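Side-chain contacts in putative hydrolase (Burkholderia cenocepacia, PDB 4X00), which probably hydrolyses ester bonds, perhaps those of aryl esters, in the manner of serine hydrolases with the alpha/beta hydrolase fold: residues A[167-172]-A[192-197]; A[41-46]-A[198-203]; A[174-179]-A[230-235]; A[145-148]-A[153-156]; A[67-72]-A[115-120]. One frame throughout, in Å; residues are numbered along the deposited sequence. Where two conformers were deposited one is given.

Contact 1 (A[167-172]-A[192-197]); sequences DGERAF and NAALAS
E169 reaches out from helix 162-174 and lays one carboxylate oxygen over the last turn of helix 183-194, with OE1 3.5 Å from CA of A194. CG stands anti to the carbonyl carbon, beside the backbone N (chi1 -66°), and the chain then runs extended, which carries the carboxylate across to the neighbouring helix. The methyls of A193 and A194 are a little farther off, each CB 4.2 Å from E169 OE1. On the same approach E169 OE1 comes within 3.4 Å of A193 O. Both atoms are acceptors, so the carboxylate looks onto the carbonyl-rich end of a helix, a setting that would probably disfavour a negative charge. Both helices lie in the excursion between strands 132-136 and 222-227, the place where alpha/beta hydrolases commonly insert their cap, and the contact joins two cap helices. Water mediates part of it. One water gives a hydrogen bond to A196 O (2.8 Å); its separation from E169 OE2 is unusually short, which leaves that link doubtful. A second bonds A194 O at 2.9 Å and only weakly E169 OE2. Each has more acceptors nearby than protons, so these bonds cannot all be filled at once. The side chain of Q201, from the helix that follows, also packs against E169, and the methyl of A196 touches L44. Beyond the contact, S197 caps the following helix through OG to M200 N.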
# COMPACT_ATOMS: atom_id res chain seq x y z
N ASP A 167 1.48 -4.28 22.29
CA ASP A 167 0.03 -4.31 22.44
C ASP A 167 -0.62 -3.35 21.44
O ASP A 167 -1.67 -3.65 20.85
CB ASP A 167 -0.39 -3.93 23.86
CG ASP A 167 -0.13 -5.03 24.88
OD1 ASP A 167 0.15 -6.20 24.52
OD2 ASP A 167 -0.24 -4.71 26.09
N GLY A 168 -0.02 -2.17 21.25
CA GLY A 168 -0.54 -1.20 20.29
C GLY A 168 -0.51 -1.73 18.86
O GLY A 168 -1.46 -1.56 18.09
N GLU A 169 0.60 -2.37 18.47
CA GLU A 169 0.67 -2.96 17.14
C GLU A 169 -0.39 -4.04 16.97
O GLU A 169 -0.97 -4.14 15.88
CB GLU A 169 2.06 -3.54 16.84
CG GLU A 169 3.15 -2.50 16.76
CD GLU A 169 4.45 -3.03 16.25
OE1 GLU A 169 4.59 -4.24 15.99
OE2 GLU A 169 5.41 -2.21 16.19
N ARG A 170 -0.62 -4.85 18.00
CA ARG A 170 -1.60 -5.92 17.88
C ARG A 170 -3.00 -5.32 17.72
O ARG A 170 -3.80 -5.80 16.88
CB ARG A 170 -1.54 -6.83 19.13
CG ARG A 170 -2.39 -8.08 18.99
CD ARG A 170 -2.13 -9.09 20.14
NE ARG A 170 -2.58 -8.54 21.42
CZ ARG A 170 -1.81 -8.07 22.40
NH1 ARG A 170 -2.37 -7.56 23.48
NH2 ARG A 170 -0.47 -8.06 22.31
N ALA A 171 -3.30 -4.25 18.45
CA ALA A 171 -4.59 -3.58 18.31
C ALA A 171 -4.74 -2.94 16.92
O ALA A 171 -5.82 -2.99 16.30
CB ALA A 171 -4.76 -2.53 19.42
N PHE A 172 -3.67 -2.34 16.42
CA PHE A 172 -3.71 -1.77 15.08
C PHE A 172 -3.99 -2.86 14.04
O PHE A 172 -4.77 -2.65 13.10
CB PHE A 172 -2.37 -1.08 14.78
CG PHE A 172 -2.32 -0.47 13.42
CD1 PHE A 172 -2.79 0.81 13.24
CD2 PHE A 172 -1.77 -1.16 12.34
CE1 PHE A 172 -2.75 1.41 11.97
CE2 PHE A 172 -1.71 -0.55 11.07
CZ PHE A 172 -2.21 0.73 10.90
N ASN A 192 5.08 -10.38 11.58
CA ASN A 192 5.48 -9.56 10.46
C ASN A 192 5.47 -8.07 10.81
O ASN A 192 6.42 -7.32 10.48
CB ASN A 192 4.51 -9.88 9.30
CG ASN A 192 4.88 -9.24 7.98
OD1 ASN A 192 5.93 -9.52 7.40
ND2 ASN A 192 3.95 -8.43 7.43
N ALA A 193 4.43 -7.63 11.51
CA ALA A 193 4.31 -6.23 11.93
C ALA A 193 5.42 -5.88 12.92
O ALA A 193 5.89 -4.75 12.91
CB ALA A 193 2.97 -5.98 12.57
N ALA A 194 5.81 -6.83 13.78
CA ALA A 194 6.85 -6.55 14.78
C ALA A 194 8.22 -6.32 14.15
O ALA A 194 9.10 -5.78 14.83
CB ALA A 194 6.92 -7.69 15.78
N LEU A 195 8.39 -6.66 12.89
CA LEU A 195 9.63 -6.36 12.19
C LEU A 195 9.76 -4.89 11.84
O LEU A 195 10.85 -4.42 11.53
CB LEU A 195 9.72 -7.16 10.88
CG LEU A 195 9.61 -8.67 11.04
CD1 LEU A 195 9.61 -9.32 9.65
CD2 LEU A 195 10.76 -9.21 11.84
N ALA A 196 8.66 -4.15 11.86
CA ALA A 196 8.74 -2.75 11.40
C ALA A 196 9.58 -1.88 12.35
O ALA A 196 9.53 -2.00 13.58
CB ALA A 196 7.33 -2.15 11.25
N SER A 197 10.33 -0.97 11.75
CA SER A 197 11.20 -0.06 12.47
C SER A 197 10.43 0.90 13.36
O SER A 197 9.50 1.56 12.91
CB SER A 197 12.04 0.74 11.46
OG SER A 197 12.59 1.90 12.09
O HOH W 1 7.19 -3.01 14.64
O HOH W 2 8.17 -4.19 17.04

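Contact 2 (A[41-46]-A[198-203])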
# COMPACT_ATOMS: atom_id res chain seq x y z
N HIS A 41 2.43 -2.41 -0.12
CA HIS A 41 1.67 -2.66 1.10
C HIS A 41 1.55 -1.41 1.99
O HIS A 41 2.01 -0.32 1.62
CB HIS A 41 2.29 -3.82 1.89
CG HIS A 41 3.65 -3.52 2.47
ND1 HIS A 41 3.82 -2.82 3.65
CD2 HIS A 41 4.89 -3.84 2.03
CE1 HIS A 41 5.13 -2.72 3.90
NE2 HIS A 41 5.80 -3.35 2.95
N GLY A 42 0.91 -1.57 3.15
CA GLY A 42 0.62 -0.47 4.04
C GLY A 42 1.39 -0.57 5.35
O GLY A 42 2.28 -1.42 5.52
N LEU A 43 1.03 0.30 6.26
CA LEU A 43 1.78 0.44 7.51
C LEU A 43 1.77 -0.87 8.31
O LEU A 43 0.70 -1.48 8.49
CB LEU A 43 1.16 1.55 8.36
CG LEU A 43 1.89 1.83 9.68
CD1 LEU A 43 3.36 2.27 9.47
CD2 LEU A 43 1.11 2.88 10.44
N LEU A 44 2.96 -1.28 8.76
CA LEU A 44 3.20 -2.52 9.53
C LEU A 44 2.99 -3.79 8.69
O LEU A 44 3.03 -4.90 9.23
CB LEU A 44 2.34 -2.62 10.81
CG LEU A 44 2.55 -1.51 11.83
CD1 LEU A 44 1.90 -1.94 13.15
CD2 LEU A 44 3.98 -1.11 12.04
N GLY A 45 2.87 -3.63 7.38
CA GLY A 45 2.76 -4.78 6.49
C GLY A 45 4.09 -5.28 5.95
O GLY A 45 5.17 -4.87 6.39
N SER A 46 4.01 -6.13 4.93
CA SER A 46 5.17 -6.51 4.12
C SER A 46 4.61 -7.18 2.87
O SER A 46 3.39 -7.22 2.68
CB SER A 46 6.11 -7.47 4.83
OG SER A 46 5.51 -8.78 4.86
N TRP A 198 10.85 1.02 14.63
CA TRP A 198 10.23 1.97 15.53
C TRP A 198 10.56 3.41 15.11
O TRP A 198 9.78 4.34 15.38
CB TRP A 198 10.69 1.72 16.97
CG TRP A 198 10.16 0.47 17.57
CD1 TRP A 198 9.73 -0.67 16.92
CD2 TRP A 198 9.99 0.22 18.96
NE1 TRP A 198 9.30 -1.59 17.83
CE2 TRP A 198 9.48 -1.09 19.10
CE3 TRP A 198 10.27 0.97 20.11
CZ2 TRP A 198 9.17 -1.62 20.35
CZ3 TRP A 198 9.96 0.44 21.34
CH2 TRP A 198 9.41 -0.85 21.46
N ASP A 199 11.69 3.60 14.44
CA ASP A 199 12.03 4.94 13.93
C ASP A 199 11.06 5.33 12.83
O ASP A 199 10.56 6.44 12.77
CB ASP A 199 13.47 4.97 13.40
CG ASP A 199 14.49 4.60 14.46
OD1 ASP A 199 14.46 5.25 15.52
OD2 ASP A 199 15.29 3.64 14.26
N MET A 200 10.80 4.38 11.94
CA MET A 200 9.83 4.57 10.87
C MET A 200 8.46 4.87 11.47
O MET A 200 7.80 5.84 11.06
CB MET A 200 9.79 3.33 9.99
CG MET A 200 8.76 3.44 8.87
SD MET A 200 7.06 3.00 9.36
CE MET A 200 7.32 1.29 9.91
N GLN A 201 8.05 4.09 12.48
CA GLN A 201 6.69 4.27 13.00
C GLN A 201 6.45 5.66 13.58
O GLN A 201 5.38 6.24 13.41
CB GLN A 201 6.38 3.24 14.08
CG GLN A 201 6.23 1.82 13.61
CD GLN A 201 5.95 0.95 14.80
OE1 GLN A 201 6.86 0.41 15.41
NE2 GLN A 201 4.69 0.91 15.22
N ARG A 202 7.43 6.18 14.31
CA ARG A 202 7.29 7.53 14.89
C ARG A 202 7.29 8.61 13.82
O ARG A 202 6.58 9.62 13.93
CB ARG A 202 8.41 7.80 15.90
CG ARG A 202 8.28 7.01 17.19
CD ARG A 202 9.37 7.36 18.23
NE ARG A 202 10.72 7.21 17.68
CZ ARG A 202 11.53 6.17 17.88
NH1 ARG A 202 11.18 5.15 18.66
NH2 ARG A 202 12.73 6.17 17.32
N ALA A 203 8.07 8.39 12.77
CA ALA A 203 8.22 9.38 11.71
C ALA A 203 7.07 9.42 10.70
O ALA A 203 6.72 10.49 10.16
CB ALA A 203 9.56 9.13 11.00
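L43 and L44, side by side in the turn after strand 36-40, each meet one side chain of helix 198-204. L43 puts CD1 against the thioether of M200, 3.8 Å from SD and 4.1 Å from CE. The methionine chain is bent at both chi2 (-84°) and chi3 (-59°), which folds its methyl back beside the leucine. L44 crosses Q201 at about a right angle, its CD2 resting 3.8 Å from NE2 and touching the CG and CD atoms as well. The polar end of Q201 is engaged elsewhere: OE1 is hydrogen-bonded to H165 NE2, and NE2 makes a weak bond to M157 O. The leucines are themselves the central pair of a type II turn from G42 to G45, whose G42 O takes two donors, G45 N at 2.9 Å and H41 ND1 at 2.8 Å. The H41 ring lies with one face against G45 and S46, and H72 NE2 holds L44 N. In related hydrolases this His-Gly loop lends a backbone N-H to the oxyanion hole, and it probably does so here. The contact itself is dispersive, methyl against sulfur and methyl against amide, and gives little directional preference; orientation comes from bonds outside it, to the turn backbone and to the amide of Q201.

Contact 3 (A[174-179]-A[230-235]); sequences RLCFHR and DALVKA. With EDO (1,2-ethanediol), chain G; EDO (1,2-ethanediol), chain K.
The loop after strand 222-227 carries the presumed acid of a Ser-His-Asp triad, D230, and this contact packs that loop against the end of a cap helix. D230 OD1 accepts from L232 N at 2.8 Å, an Asx turn, and also from V233 N at 2.9 Å, which extends it to an Asx motif; the second donor comes from above the carboxylate plane. OD2 is left to bond H259 ND1, the probable triad histidine. The next two residues make the contact. L232 crosses L175 at about a right angle: L232 CD2 lies 3.9 Å from L175 CB, while L232 CD1 lies 3.8 Å from C176 SG. A231 CB packs against L175, 3.7 Å from O and 3.9 Å from CD2. A water stitches the backbones together, giving a hydrogen bond to L175 O (2.8 Å) and accepting one from A231 N (3.0 Å). Farther along, an ethanediol, probably from the crystallisation liquor, links D230 O with A235 N through its O2. Residues 174-179 run on from the end of helix 162-174 and put F177 against helix 261-264; residues 230-235 pair by backbone hydrogen bonds, L232 with V148 and K234 with Q146, and lead directly into helix 235-245.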
# COMPACT_ATOMS: atom_id res chain seq x y z
N ARG A 174 -5.57 -5.64 14.44
CA ARG A 174 -6.99 -6.03 14.53
C ARG A 174 -7.87 -5.02 13.82
O ARG A 174 -8.88 -5.40 13.21
CB ARG A 174 -7.41 -6.16 15.99
CG ARG A 174 -6.84 -7.37 16.69
CD ARG A 174 -7.45 -8.65 16.13
NE ARG A 174 -6.94 -9.85 16.79
CZ ARG A 174 -7.09 -11.09 16.33
NH1 ARG A 174 -7.75 -11.30 15.19
NH2 ARG A 174 -6.59 -12.11 17.02
N LEU A 175 -7.50 -3.74 13.88
CA LEU A 175 -8.27 -2.69 13.21
C LEU A 175 -8.14 -2.76 11.69
O LEU A 175 -8.85 -2.06 10.98
CB LEU A 175 -7.82 -1.31 13.70
CG LEU A 175 -8.31 -1.03 15.13
CD1 LEU A 175 -7.56 0.21 15.65
CD2 LEU A 175 -9.83 -0.83 15.21
N CYS A 176 -7.22 -3.58 11.17
CA CYS A 176 -7.05 -3.67 9.73
C CYS A 176 -8.14 -4.52 9.07
O CYS A 176 -8.17 -4.61 7.84
CB CYS A 176 -5.67 -4.24 9.39
SG CYS A 176 -4.30 -3.08 9.62
N PHE A 177 -9.01 -5.16 9.87
CA PHE A 177 -9.98 -6.10 9.31
C PHE A 177 -11.36 -5.87 9.87
O PHE A 177 -11.50 -5.54 11.05
CB PHE A 177 -9.61 -7.55 9.63
CG PHE A 177 -8.24 -7.93 9.16
CD1 PHE A 177 -8.03 -8.36 7.86
CD2 PHE A 177 -7.13 -7.83 10.01
CE1 PHE A 177 -6.77 -8.69 7.42
CE2 PHE A 177 -5.88 -8.17 9.57
CZ PHE A 177 -5.68 -8.59 8.28
N HIS A 178 -12.38 -6.07 9.03
CA HIS A 178 -13.73 -6.33 9.55
C HIS A 178 -13.93 -7.84 9.68
O HIS A 178 -14.30 -8.32 10.75
CB HIS A 178 -14.80 -5.72 8.65
CG HIS A 178 -16.18 -5.95 9.15
ND1 HIS A 178 -16.64 -5.43 10.34
CD2 HIS A 178 -17.22 -6.64 8.61
CE1 HIS A 178 -17.90 -5.79 10.52
NE2 HIS A 178 -18.27 -6.52 9.48
N ARG A 179 -13.71 -8.57 8.58
CA ARG A 179 -13.71 -10.04 8.57
C ARG A 179 -12.33 -10.46 9.10
O ARG A 179 -11.35 -10.39 8.38
CB ARG A 179 -13.94 -10.60 7.14
CG ARG A 179 -15.25 -10.22 6.41
CD ARG A 179 -15.34 -11.00 5.08
NE ARG A 179 -16.61 -10.84 4.38
CZ ARG A 179 -16.93 -11.48 3.25
NH1 ARG A 179 -16.06 -12.32 2.67
NH2 ARG A 179 -18.11 -11.29 2.70
N ASP A 230 -14.06 0.08 6.91
CA ASP A 230 -12.67 0.36 7.24
C ASP A 230 -12.59 1.16 8.55
O ASP A 230 -13.16 2.23 8.69
CB ASP A 230 -12.05 1.12 6.05
CG ASP A 230 -10.55 1.35 6.17
OD1 ASP A 230 -10.04 1.40 7.31
OD2 ASP A 230 -9.87 1.48 5.13
N ALA A 231 -11.90 0.59 9.53
CA ALA A 231 -11.78 1.17 10.87
C ALA A 231 -10.56 2.06 11.03
O ALA A 231 -10.33 2.57 12.12
CB ALA A 231 -11.76 0.05 11.92
N LEU A 232 -9.81 2.27 9.94
CA LEU A 232 -8.60 3.07 10.03
C LEU A 232 -8.65 4.26 9.11
O LEU A 232 -8.32 5.38 9.52
CB LEU A 232 -7.36 2.22 9.74
CG LEU A 232 -7.03 1.23 10.86
CD1 LEU A 232 -6.02 0.22 10.39
CD2 LEU A 232 -6.50 1.95 12.13
N VAL A 233 -9.07 4.04 7.86
CA VAL A 233 -9.23 5.13 6.91
C VAL A 233 -10.72 5.32 6.70
O VAL A 233 -11.43 4.33 6.49
CB VAL A 233 -8.51 4.83 5.57
CG1 VAL A 233 -8.85 5.89 4.52
CG2 VAL A 233 -6.98 4.75 5.78
N LYS A 234 -11.21 6.56 6.80
CA LYS A 234 -12.63 6.85 6.57
C LYS A 234 -12.92 6.72 5.06
O LYS A 234 -12.47 7.54 4.26
CB LYS A 234 -13.04 8.25 7.06
CG LYS A 234 -12.92 8.44 8.59
CD LYS A 234 -13.19 9.88 8.96
CE LYS A 234 -13.20 10.07 10.47
NZ LYS A 234 -13.35 11.51 10.79
N ALA A 235 -13.65 5.67 4.69
CA ALA A 235 -13.81 5.29 3.28
C ALA A 235 -14.52 6.36 2.45
O ALA A 235 -13.97 6.85 1.46
CB ALA A 235 -14.57 3.96 3.17
C1 EDO G . -15.82 4.96 8.21
O1 EDO G . -15.76 6.17 7.46
C2 EDO G . -15.79 3.75 7.29
O2 EDO G . -14.54 3.64 6.62
C1 EDO K . -8.32 -12.81 5.43
O1 EDO K . -7.16 -13.47 5.90
C2 EDO K . -9.03 -11.89 6.40
O2 EDO K . -10.43 -12.20 6.42
O HOH W 3 -10.99 -2.23 9.23

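Contact 4 (A[145-148]-A[153-156])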
# COMPACT_ATOMS: atom_id res chain seq x y z
N ASP A 145 -10.57 14.46 8.97
CA ASP A 145 -11.80 14.23 8.23
C ASP A 145 -11.71 12.96 7.39
O ASP A 145 -12.71 12.52 6.85
CB ASP A 145 -12.18 15.46 7.38
CG ASP A 145 -11.20 15.74 6.23
OD1 ASP A 145 -10.02 15.38 6.29
OD2 ASP A 145 -11.63 16.39 5.25
N GLN A 146 -10.52 12.37 7.31
CA GLN A 146 -10.31 11.19 6.45
C GLN A 146 -9.74 9.98 7.17
O GLN A 146 -9.65 8.92 6.58
CB GLN A 146 -9.40 11.55 5.27
CG GLN A 146 -10.01 12.54 4.30
CD GLN A 146 -8.98 13.15 3.34
OE1 GLN A 146 -8.31 12.43 2.62
NE2 GLN A 146 -8.85 14.47 3.36
N ILE A 147 -9.35 10.14 8.45
CA ILE A 147 -8.70 9.08 9.21
C ILE A 147 -9.51 8.82 10.50
O ILE A 147 -9.93 9.74 11.18
CB ILE A 147 -7.25 9.47 9.54
CG1 ILE A 147 -6.46 9.73 8.24
CG2 ILE A 147 -6.60 8.42 10.44
CD1 ILE A 147 -6.29 8.49 7.34
N VAL A 148 -9.79 7.55 10.78
CA VAL A 148 -10.60 7.23 11.97
C VAL A 148 -9.82 7.52 13.24
O VAL A 148 -8.63 7.19 13.33
CB VAL A 148 -11.04 5.75 11.95
CG1 VAL A 148 -11.89 5.41 13.18
CG2 VAL A 148 -11.83 5.44 10.64
N VAL A 153 -4.67 3.67 20.58
CA VAL A 153 -3.89 2.73 19.77
C VAL A 153 -2.75 3.46 19.06
O VAL A 153 -1.61 2.97 19.02
CB VAL A 153 -4.79 2.01 18.73
CG1 VAL A 153 -3.94 1.21 17.75
CG2 VAL A 153 -5.79 1.10 19.45
N TYR A 154 -3.06 4.63 18.49
CA TYR A 154 -2.04 5.34 17.74
C TYR A 154 -0.90 5.79 18.68
O TYR A 154 0.27 5.74 18.28
CB TYR A 154 -2.68 6.52 17.00
CG TYR A 154 -3.71 6.15 15.89
CD1 TYR A 154 -3.81 4.87 15.34
CD2 TYR A 154 -4.61 7.09 15.49
CE1 TYR A 154 -4.76 4.60 14.35
CE2 TYR A 154 -5.56 6.81 14.53
CZ TYR A 154 -5.63 5.58 13.98
OH TYR A 154 -6.58 5.31 12.99
N ARG A 155 -1.23 6.15 19.92
CA ARG A 155 -0.21 6.48 20.91
C ARG A 155 0.56 5.22 21.33
O ARG A 155 1.81 5.23 21.40
CB ARG A 155 -0.85 7.16 22.12
CG ARG A 155 0.09 7.34 23.29
CD ARG A 155 -0.71 7.46 24.58
NE ARG A 155 -1.44 6.22 24.85
CZ ARG A 155 -2.58 6.16 25.53
NH1 ARG A 155 -3.12 7.27 26.00
NH2 ARG A 155 -3.18 4.99 25.73
N ASP A 156 -0.17 4.15 21.66
CA ASP A 156 0.51 2.98 22.18
C ASP A 156 1.45 2.34 21.15
O ASP A 156 2.51 1.85 21.50
CB ASP A 156 -0.48 1.90 22.63
CG ASP A 156 -1.23 2.27 23.89
OD1 ASP A 156 -0.88 3.26 24.55
OD2 ASP A 156 -2.17 1.50 24.22
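Y154 and V148 meet through a single hydrogen bond, in which the phenol OH donates to V148 O over 2.8 Å. The approach is fairly direct, with a C=O...donor angle of 151° and the hydroxyl tilted 20° from the carbonyl plane. The same oxygen lies at the edge of the aromatic ring, near its plane, 3.3 Å from CE2, so one carbonyl meets both the hydroxyl and the ring rim. CG of Y154 sits beside its backbone N (chi1 -64°), and the ring leaves the helix directed back at the residues just before it. Van der Waals contact is slighter: I147 CG2 comes within 4.0 Å of Y154 OH, the two side chains slanting past each other. In fold terms this is the entrance to the cap, where the chain leaves strand 132-136 and climbs into helix 151-156; the tyrosine ties the first cap helix to the lead-in, which lies beside the loop of the presumed triad acid. H150, between the segments, meets the Y154 ring with the planes nearly perpendicular. Polar side chains also pair within each segment. R155 forms a salt bridge with D156, gripping it side-on, NE at 3.0 Å and NH2 at 3.1 Å from OD1, both from the same face of the carboxylate. At the other end Q146 NE2 makes a plain hydrogen bond to D145 OD1 (3.3 Å) and has a further partner in E141.

Contact 5 (A[67-72]-A[115-120]); sequences YDLRGH and GAVISN
This is a small, buried van der Waals contact, mostly apolar, near the middle of the protein, between the end of strand 63-67 with the loop that follows and helix 113-125. V117 supports it with both branches. CG2 faces L69 CD2 at 4.4 Å, and CG1, placed anti to the backbone N (chi1 171°), lies 4.3 Å from Y67 OH. At these distances the groups touch loosely, and the valine presents its fork to a leucine methyl on one prong and a phenol oxygen on the other. Strand 36-40 runs between strand 63-67 and strand 107-111 in the central sheet, and I40 on it receives Y67, L69 and I118 alike, so both segments pack on a strand that belongs to neither. The helix starts within the probable nucleophile elbow, right after S112, in the strand-turn-helix arrangement characteristic of alpha/beta hydrolases, and the V117 side chain touches that turn. On the loop side, L69 opens a type II turn closed by H72 N to L69 O at 3.0 Å, with G71 at positive phi (80°). H72 folds back so that ND1 bonds R70 O over 3.0 Å, fairly straight at 165° although from above the carbonyl plane, and L69 CD1 lies on one face of its ring, toward the rim. R70 itself is anchored by salt bridges to D93 and D20 and by a bond to S83 O. Farther round the helix, S119 OG is hydrogen-bonded to Y135 OH of the neighbouring strand 132-136.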
# COMPACT_ATOMS: atom_id res chain seq x y z
N TYR A 67 7.17 -5.81 -2.90
CA TYR A 67 8.38 -5.44 -2.19
C TYR A 67 8.02 -5.00 -0.79
O TYR A 67 6.85 -4.71 -0.48
CB TYR A 67 9.15 -4.32 -2.91
CG TYR A 67 8.51 -2.96 -2.97
CD1 TYR A 67 7.50 -2.69 -3.88
CD2 TYR A 67 8.95 -1.92 -2.15
CE1 TYR A 67 6.94 -1.43 -3.99
CE2 TYR A 67 8.42 -0.65 -2.24
CZ TYR A 67 7.41 -0.40 -3.19
OH TYR A 67 6.88 0.86 -3.30
N ASP A 68 9.02 -4.95 0.09
CA ASP A 68 8.83 -4.43 1.43
C ASP A 68 9.17 -2.94 1.42
O ASP A 68 10.24 -2.52 0.93
CB ASP A 68 9.72 -5.14 2.46
CG ASP A 68 9.40 -6.62 2.60
OD1 ASP A 68 8.29 -7.06 2.21
OD2 ASP A 68 10.27 -7.36 3.09
N LEU A 69 8.26 -2.12 1.93
CA LEU A 69 8.55 -0.68 2.12
C LEU A 69 9.77 -0.46 3.00
O LEU A 69 10.10 -1.29 3.87
CB LEU A 69 7.37 0.04 2.78
CG LEU A 69 6.06 0.10 1.98
CD1 LEU A 69 4.98 0.73 2.88
CD2 LEU A 69 6.27 0.88 0.69
N ARG A 70 10.45 0.67 2.79
CA ARG A 70 11.48 1.05 3.75
C ARG A 70 10.91 0.99 5.16
O ARG A 70 9.74 1.32 5.42
CB ARG A 70 12.04 2.45 3.45
CG ARG A 70 11.05 3.61 3.58
CD ARG A 70 11.78 4.99 3.41
NE ARG A 70 12.59 4.93 2.19
CZ ARG A 70 13.84 5.37 2.09
NH1 ARG A 70 14.51 5.15 0.99
NH2 ARG A 70 14.40 6.06 3.10
N GLY A 71 11.75 0.54 6.10
CA GLY A 71 11.30 0.42 7.48
C GLY A 71 10.49 -0.82 7.81
O GLY A 71 10.11 -0.98 8.96
N HIS A 72 10.22 -1.66 6.81
CA HIS A 72 9.34 -2.82 6.94
C HIS A 72 9.99 -4.10 6.47
O HIS A 72 10.93 -4.09 5.67
CB HIS A 72 8.07 -2.60 6.09
CG HIS A 72 7.15 -1.52 6.61
ND1 HIS A 72 7.36 -0.17 6.40
CD2 HIS A 72 5.96 -1.63 7.26
CE1 HIS A 72 6.34 0.50 6.93
NE2 HIS A 72 5.48 -0.36 7.46
N GLY A 115 -1.04 3.78 -0.76
CA GLY A 115 -1.75 4.78 -1.57
C GLY A 115 -1.06 6.14 -1.51
O GLY A 115 -0.95 6.86 -2.51
N ALA A 116 -0.58 6.50 -0.32
CA ALA A 116 0.15 7.76 -0.19
C ALA A 116 1.47 7.72 -0.95
O ALA A 116 1.91 8.73 -1.52
CB ALA A 116 0.40 8.06 1.29
N VAL A 117 2.12 6.55 -0.94
CA VAL A 117 3.33 6.39 -1.75
C VAL A 117 3.00 6.62 -3.24
O VAL A 117 3.76 7.32 -3.95
CB VAL A 117 3.95 4.99 -1.56
CG1 VAL A 117 5.08 4.72 -2.55
CG2 VAL A 117 4.43 4.76 -0.11
N ILE A 118 1.88 6.05 -3.73
CA ILE A 118 1.49 6.31 -5.12
C ILE A 118 1.25 7.80 -5.35
O ILE A 118 1.69 8.33 -6.38
CB ILE A 118 0.23 5.50 -5.51
CG1 ILE A 118 0.58 4.01 -5.52
CG2 ILE A 118 -0.26 5.94 -6.91
CD1 ILE A 118 -0.63 3.09 -5.75
N SER A 119 0.55 8.48 -4.44
CA SER A 119 0.32 9.91 -4.67
C SER A 119 1.63 10.67 -4.77
O SER A 119 1.78 11.56 -5.61
CB SER A 119 -0.52 10.54 -3.55
OG SER A 119 -1.81 9.98 -3.58
N ASN A 120 2.58 10.33 -3.89
CA ASN A 120 3.87 11.02 -3.92
C ASN A 120 4.67 10.67 -5.18
O ASN A 120 5.35 11.54 -5.74
CB ASN A 120 4.66 10.70 -2.65
CG ASN A 120 4.17 11.51 -1.48
OD1 ASN A 120 3.81 12.68 -1.64
ND2 ASN A 120 4.21 10.92 -0.27

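In the fold
Four of the five contacts involve the cap or the stretches leading into it; contact 5 lies in the core beneath. Contacts 1 and 2 have centres about 9 Å apart and share a hydrogen bond, N192 OD1 to S46 OG. Contacts 2 and 5, also about 9 Å between centres, meet where H41 NE2 lies 2.9 Å from L69 N. Contacts 3 and 4 (about 11 Å) touch along their backbones. Parts of the probable active site fall in two of them: D230 in contact 3, and the elbow touched by V117 in contact 5, about 19 Å between centres. Glycerol, probably from the crystallisation liquor, lies about 4 Å from the side chains of L43 and I147 and about 3 Å from that of L232, and may mark a pocket.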